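Local coordinates for putative nitrite reductase NADPH (Small subunit) oxidoreductase protein (Vibrio parahaemolyticus RIMD 2210633, PDB 3C0D) that probably serves as the small subunit of an NAD(P)H-dependent nitrite reductase and has a Rieske-like fold, at residues V23-G27 with E28-L32; T99-N103 with Q104-L108. All coordinates share one frame; numbering follows the deposited sequence.

Interaction 1. Residues V23-G27 with E28-L32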
loop_
_atom_site.group_PDB
_atom_site.type_symbol
_atom_site.label_atom_id
_atom_site.label_comp_id
_atom_site.label_asym_id
_atom_site.label_seq_id
_atom_site.Cartn_x
_atom_site.Cartn_y
_atom_site.Cartn_z
ATOM N N VAL A 23 7.873 0.491 4.635
ATOM C CA VAL A 23 7.935 1.113 5.951
ATOM C C VAL A 23 7.425 0.062 6.904
ATOM O O VAL A 23 6.904 -0.974 6.489
ATOM C CB VAL A 23 7.010 2.340 6.099
ATOM C CG1 VAL A 23 7.551 3.512 5.278
ATOM C CG2 VAL A 23 5.587 1.962 5.684
ATOM N N LEU A 24 7.564 0.336 8.186
ATOM C CA LEU A 24 7.121 -0.592 9.206
ATOM C C LEU A 24 6.046 0.081 10.044
ATOM O O LEU A 24 6.189 1.244 10.458
ATOM C CB LEU A 24 8.298 -0.969 10.112
ATOM C CG LEU A 24 9.005 -2.316 9.986
ATOM C CD1 LEU A 24 9.134 -2.759 8.529
ATOM C CD2 LEU A 24 10.372 -2.177 10.651
ATOM N N ILE A 25 4.957 -0.638 10.273
ATOM C CA ILE A 25 3.902 -0.117 11.113
ATOM C C ILE A 25 3.724 -1.134 12.216
ATOM O O ILE A 25 3.263 -2.247 11.987
ATOM C CB ILE A 25 2.595 0.090 10.345
ATOM C CG1 ILE A 25 2.816 1.116 9.233
ATOM C CG2 ILE A 25 1.500 0.574 11.302
ATOM C CD1 ILE A 25 1.543 1.555 8.566
ATOM N N GLU A 26 4.146 -0.748 13.410
ATOM C CA GLU A 26 4.056 -1.615 14.558
ATOM C C GLU A 26 4.461 -3.041 14.230
ATOM O O GLU A 26 3.729 -3.979 14.523
ATOM C CB GLU A 26 2.639 -1.579 15.128
ATOM C CG GLU A 26 2.402 -0.353 15.992
ATOM C CD GLU A 26 3.381 -0.277 17.166
ATOM O OE1 GLU A 26 3.329 -1.160 18.061
ATOM O OE2 GLU A 26 4.207 0.666 17.190
ATOM N N GLY A 27 5.622 -3.194 13.601
ATOM C CA GLY A 27 6.129 -4.521 13.293
ATOM C C GLY A 27 5.796 -5.206 11.981
ATOM O O GLY A 27 6.522 -6.103 11.550
ATOM N N GLU A 28 4.708 -4.807 11.336
ATOM C CA GLU A 28 4.321 -5.429 10.082
ATOM C C GLU A 28 4.914 -4.721 8.871
ATOM O O GLU A 28 5.042 -3.506 8.857
ATOM C CB GLU A 28 2.800 -5.464 9.981
ATOM C CG GLU A 28 2.141 -6.293 11.073
ATOM C CD GLU A 28 0.629 -6.410 10.892
ATOM O OE1 GLU A 28 0.187 -6.800 9.779
ATOM O OE2 GLU A 28 -0.107 -6.120 11.866
ATOM N N ARG A 29 5.278 -5.495 7.855
ATOM C CA ARG A 29 5.856 -4.951 6.633
ATOM C C ARG A 29 4.793 -4.264 5.819
ATOM O O ARG A 29 3.859 -4.919 5.376
ATOM C CB ARG A 29 6.416 -6.055 5.754
ATOM C CG ARG A 29 7.608 -5.602 4.952
ATOM C CD ARG A 29 8.825 -5.955 5.727
ATOM N NE ARG A 29 8.416 -6.430 7.029
ATOM C CZ ARG A 29 9.214 -7.094 7.834
ATOM N NH1 ARG A 29 10.454 -7.349 7.440
ATOM N NH2 ARG A 29 8.779 -7.494 9.019
ATOM N N VAL A 30 4.947 -2.964 5.581
ATOM C CA VAL A 30 3.960 -2.210 4.814
ATOM C C VAL A 30 4.549 -1.548 3.567
ATOM O O VAL A 30 5.709 -1.128 3.553
ATOM C CB VAL A 30 3.310 -1.122 5.696
ATOM C CG1 VAL A 30 2.206 -0.421 4.939
ATOM C CG2 VAL A 30 2.780 -1.744 6.966
ATOM N N ALA A 31 3.739 -1.460 2.521
ATOM C CA ALA A 31 4.160 -0.837 1.275
ATOM C C ALA A 31 3.334 0.426 1.065
ATOM O O ALA A 31 2.112 0.357 1.029
ATOM C CB ALA A 31 3.961 -1.806 0.099
ATOM N N LEU A 32 3.993 1.576 0.954
ATOM C CA LEU A 32 3.283 2.828 0.740
ATOM C C LEU A 32 3.287 3.180 -0.738
ATOM O O LEU A 32 4.307 3.041 -1.414
ATOM C CB LEU A 32 3.920 3.968 1.530
ATOM C CG LEU A 32 3.905 3.819 3.046
ATOM C CD1 LEU A 32 4.164 5.168 3.676
ATOM C CD2 LEU A 32 2.562 3.260 3.509
#

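Interaction 2. Residues T99-N103 with Q104-L108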
loop_
_atom_site.group_PDB
_atom_site.type_symbol
_atom_site.label_atom_id
_atom_site.label_comp_id
_atom_site.label_asym_id
_atom_site.label_seq_id
_atom_site.Cartn_x
_atom_site.Cartn_y
_atom_site.Cartn_z
ATOM N N THR A 99 -3.300 9.065 6.072
ATOM C CA THR A 99 -3.625 10.450 5.734
ATOM C C THR A 99 -2.359 11.291 5.603
ATOM O O THR A 99 -1.304 10.937 6.139
ATOM C CB THR A 99 -4.528 11.109 6.791
ATOM O OG1 THR A 99 -3.908 11.018 8.084
ATOM C CG2 THR A 99 -5.882 10.431 6.814
ATOM N N VAL A 100 -2.481 12.409 4.891
ATOM C CA VAL A 100 -1.363 13.325 4.673
ATOM C C VAL A 100 -1.816 14.750 4.972
ATOM O O VAL A 100 -2.563 15.347 4.200
ATOM C CB VAL A 100 -0.878 13.259 3.212
ATOM C CG1 VAL A 100 0.414 14.032 3.057
ATOM C CG2 VAL A 100 -0.722 11.805 2.792
ATOM N N ASP A 101 -1.367 15.293 6.097
ATOM C CA ASP A 101 -1.741 16.644 6.472
ATOM C C ASP A 101 -0.950 17.689 5.698
ATOM O O ASP A 101 -1.375 18.086 4.617
ATOM C CB ASP A 101 -1.593 16.814 7.974
ATOM C CG ASP A 101 -2.504 15.869 8.741
ATOM O OD1 ASP A 101 -3.730 15.878 8.458
ATOM O OD2 ASP A 101 -1.998 15.111 9.609
ATOM N N ASP A 102 0.179 18.154 6.213
ATOM C CA ASP A 102 0.947 19.127 5.436
ATOM C C ASP A 102 1.659 18.286 4.394
ATOM O O ASP A 102 1.176 18.117 3.275
ATOM C CB ASP A 102 1.938 19.868 6.328
ATOM C CG ASP A 102 1.520 21.314 6.591
ATOM O OD1 ASP A 102 0.307 21.633 6.500
ATOM O OD2 ASP A 102 2.414 22.130 6.897
ATOM N N ASN A 103 2.815 17.761 4.759
ATOM C CA ASN A 103 3.535 16.861 3.874
ATOM C C ASN A 103 3.879 15.712 4.795
ATOM O O ASN A 103 4.819 14.956 4.575
ATOM C CB ASN A 103 4.789 17.515 3.298
ATOM C CG ASN A 103 4.509 18.261 2.009
ATOM O OD1 ASN A 103 3.873 17.729 1.097
ATOM N ND2 ASN A 103 4.988 19.496 1.923
ATOM N N GLN A 104 3.077 15.606 5.844
ATOM C CA GLN A 104 3.244 14.585 6.853
ATOM C C GLN A 104 2.322 13.425 6.554
ATOM O O GLN A 104 1.098 13.583 6.486
ATOM C CB GLN A 104 2.916 15.158 8.235
ATOM C CG GLN A 104 3.122 14.194 9.372
ATOM C CD GLN A 104 4.531 13.660 9.399
ATOM O OE1 GLN A 104 5.496 14.425 9.436
ATOM N NE2 GLN A 104 4.666 12.339 9.373
ATOM N N VAL A 105 2.908 12.256 6.355
ATOM C CA VAL A 105 2.109 11.080 6.096
ATOM C C VAL A 105 1.979 10.345 7.420
ATOM O O VAL A 105 2.971 10.084 8.094
ATOM C CB VAL A 105 2.771 10.177 5.059
ATOM C CG1 VAL A 105 1.931 8.950 4.839
ATOM C CG2 VAL A 105 2.948 10.946 3.769
ATOM N N CYS A 106 0.749 10.045 7.809
ATOM C CA CYS A 106 0.510 9.352 9.061
ATOM C C CYS A 106 -0.354 8.126 8.837
ATOM O O CYS A 106 -0.980 7.970 7.787
ATOM C CB CYS A 106 -0.221 10.273 10.049
ATOM S SG CYS A 106 0.676 11.715 10.632
ATOM N N TYR A 107 -0.388 7.249 9.828
ATOM C CA TYR A 107 -1.252 6.090 9.749
ATOM C C TYR A 107 -2.198 6.255 10.934
ATOM O O TYR A 107 -1.818 6.803 11.967
ATOM C CB TYR A 107 -0.439 4.799 9.818
ATOM C CG TYR A 107 0.178 4.456 11.143
ATOM C CD1 TYR A 107 -0.547 3.772 12.118
ATOM C CD2 TYR A 107 1.517 4.723 11.392
ATOM C CE1 TYR A 107 0.062 3.346 13.314
ATOM C CE2 TYR A 107 2.138 4.305 12.584
ATOM C CZ TYR A 107 1.407 3.613 13.537
ATOM O OH TYR A 107 2.040 3.168 14.681
ATOM N N LEU A 108 -3.438 5.816 10.783
ATOM C CA LEU A 108 -4.413 5.966 11.854
ATOM C C LEU A 108 -4.453 4.729 12.749
ATOM O O LEU A 108 -4.654 3.613 12.265
ATOM C CB LEU A 108 -5.791 6.246 11.240
ATOM C CG LEU A 108 -5.788 7.418 10.242
ATOM C CD1 LEU A 108 -7.125 7.520 9.527
ATOM C CD2 LEU A 108 -5.467 8.708 10.977
#

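Interaction 1. Residues V23-G27 with E28-L32
Leu24 covers one face of the Arg29 guanidinium group with its CD1 methyl, which lies 4.0 Å from Arg29 NE. Gly27 O approaches the same group obliquely, 3.7 Å from Arg29 NH2. The Leu24 and Arg29 side chains run side by side in the same direction, and the arginine chain bends at chi2 and chi3. Arg29 also makes a cation-pi contact with Tyr53.

The other face of this tight hairpin is mostly aliphatic, with Glu28 adding a carboxylate at the turn end. Ile25 CG1 packs on Val30 CG2 at 3.6 Å. With Val23 CG1 anti to the carbonyl carbon (chi1 -71°), Val23 CG2 falls between the backbone N and the carbonyl carbon and meets Leu32 CG at 3.6 Å. The Val23 and Leu32 side chains cross at about a right angle.

Two pairs of backbone hydrogen bonds join the strands. Val23 N to Val30 O and Val30 N to Val23 O are both 2.9 Å. Ile25 N to Glu28 O is nearly straight (170°), and Glu28 N returns a bond to Ile25 O. A type I' turn from Ile25 to Glu28 closes the hairpin.

Each face thus mixes aliphatic groups with one charged side chain: Arg29 beside Leu24, and Glu28, salt-bridged to Lys94, with Ile25 and Val30.

Interaction 2. Residues T99-N103 with Q104-L108
Val100 and Val105 meet through their CG2 methyls, 3.9 Å apart, as a non-hydrogen-bonded pair of an antiparallel hairpin. Both valines hold CG1 opposite the backbone N, at chi1 -171° in Val100 and 179° in Val105. This leaves CG2 beside the N in each, and the two branches converge. Val100 CG1 rests instead near the backbone, 3.5 Å from Gln104 O.

Thr99 and Leu108 form the second side-chain contact. The threonine places OG1 between its backbone N and carbonyl carbon, chi1 56°. Its OG1 lies 4.0 Å from Leu108 CD2, and its CG2 touches Leu108 CD1 more loosely. The two side chains cross at about a right angle.

Gln104 bends over toward the next residue of its own strand. Its chain bends at chi2, and NE2 donates to Val105 O at 3.1 Å. The donor stands above the carbonyl plane, and the bond is bent.

Thr99 and Cys106 are linked by two backbone hydrogen bonds; the one from Cys106 N to Thr99 O is 2.8 Å long. Asp101 N bonds to Gln104 O at 3.0 Å, where the chain turns. Val100 CA also points its hydrogen at Gln104 O, giving that oxygen a second, weaker contact.

The hairpin joins strands 95-100 and 104-108 of the larger antiparallel sheet. Strand 6-11 pairs with 104-108, and its Lys6 forms a salt bridge with Asp101. On the other side of strand 95-100, strand 39-47 continues the sheet.

Overall arrangement
Interactions 1 and 2 are two hairpins of the same antiparallel sheet, with centres about 15 Å apart. Interaction 1 comes first in the chain. Strand 39-47 connects them, since it pairs with both 28-35 and 95-100. They also touch directly through Tyr107, whose CE1 lies 3.7 Å from Ile25 CG2. The Tyr107 OH is 3.8 Å from Glu26 CG. The tyrosine of residues 104-108 therefore packs against the turn end of the 23-32 hairpin, at Ile25 and Glu26. Both contacts belong to the Rieske-like domain. Strands 59-62, 67-70 and 77-79 form a separate sheet, to which neither hairpin belongs.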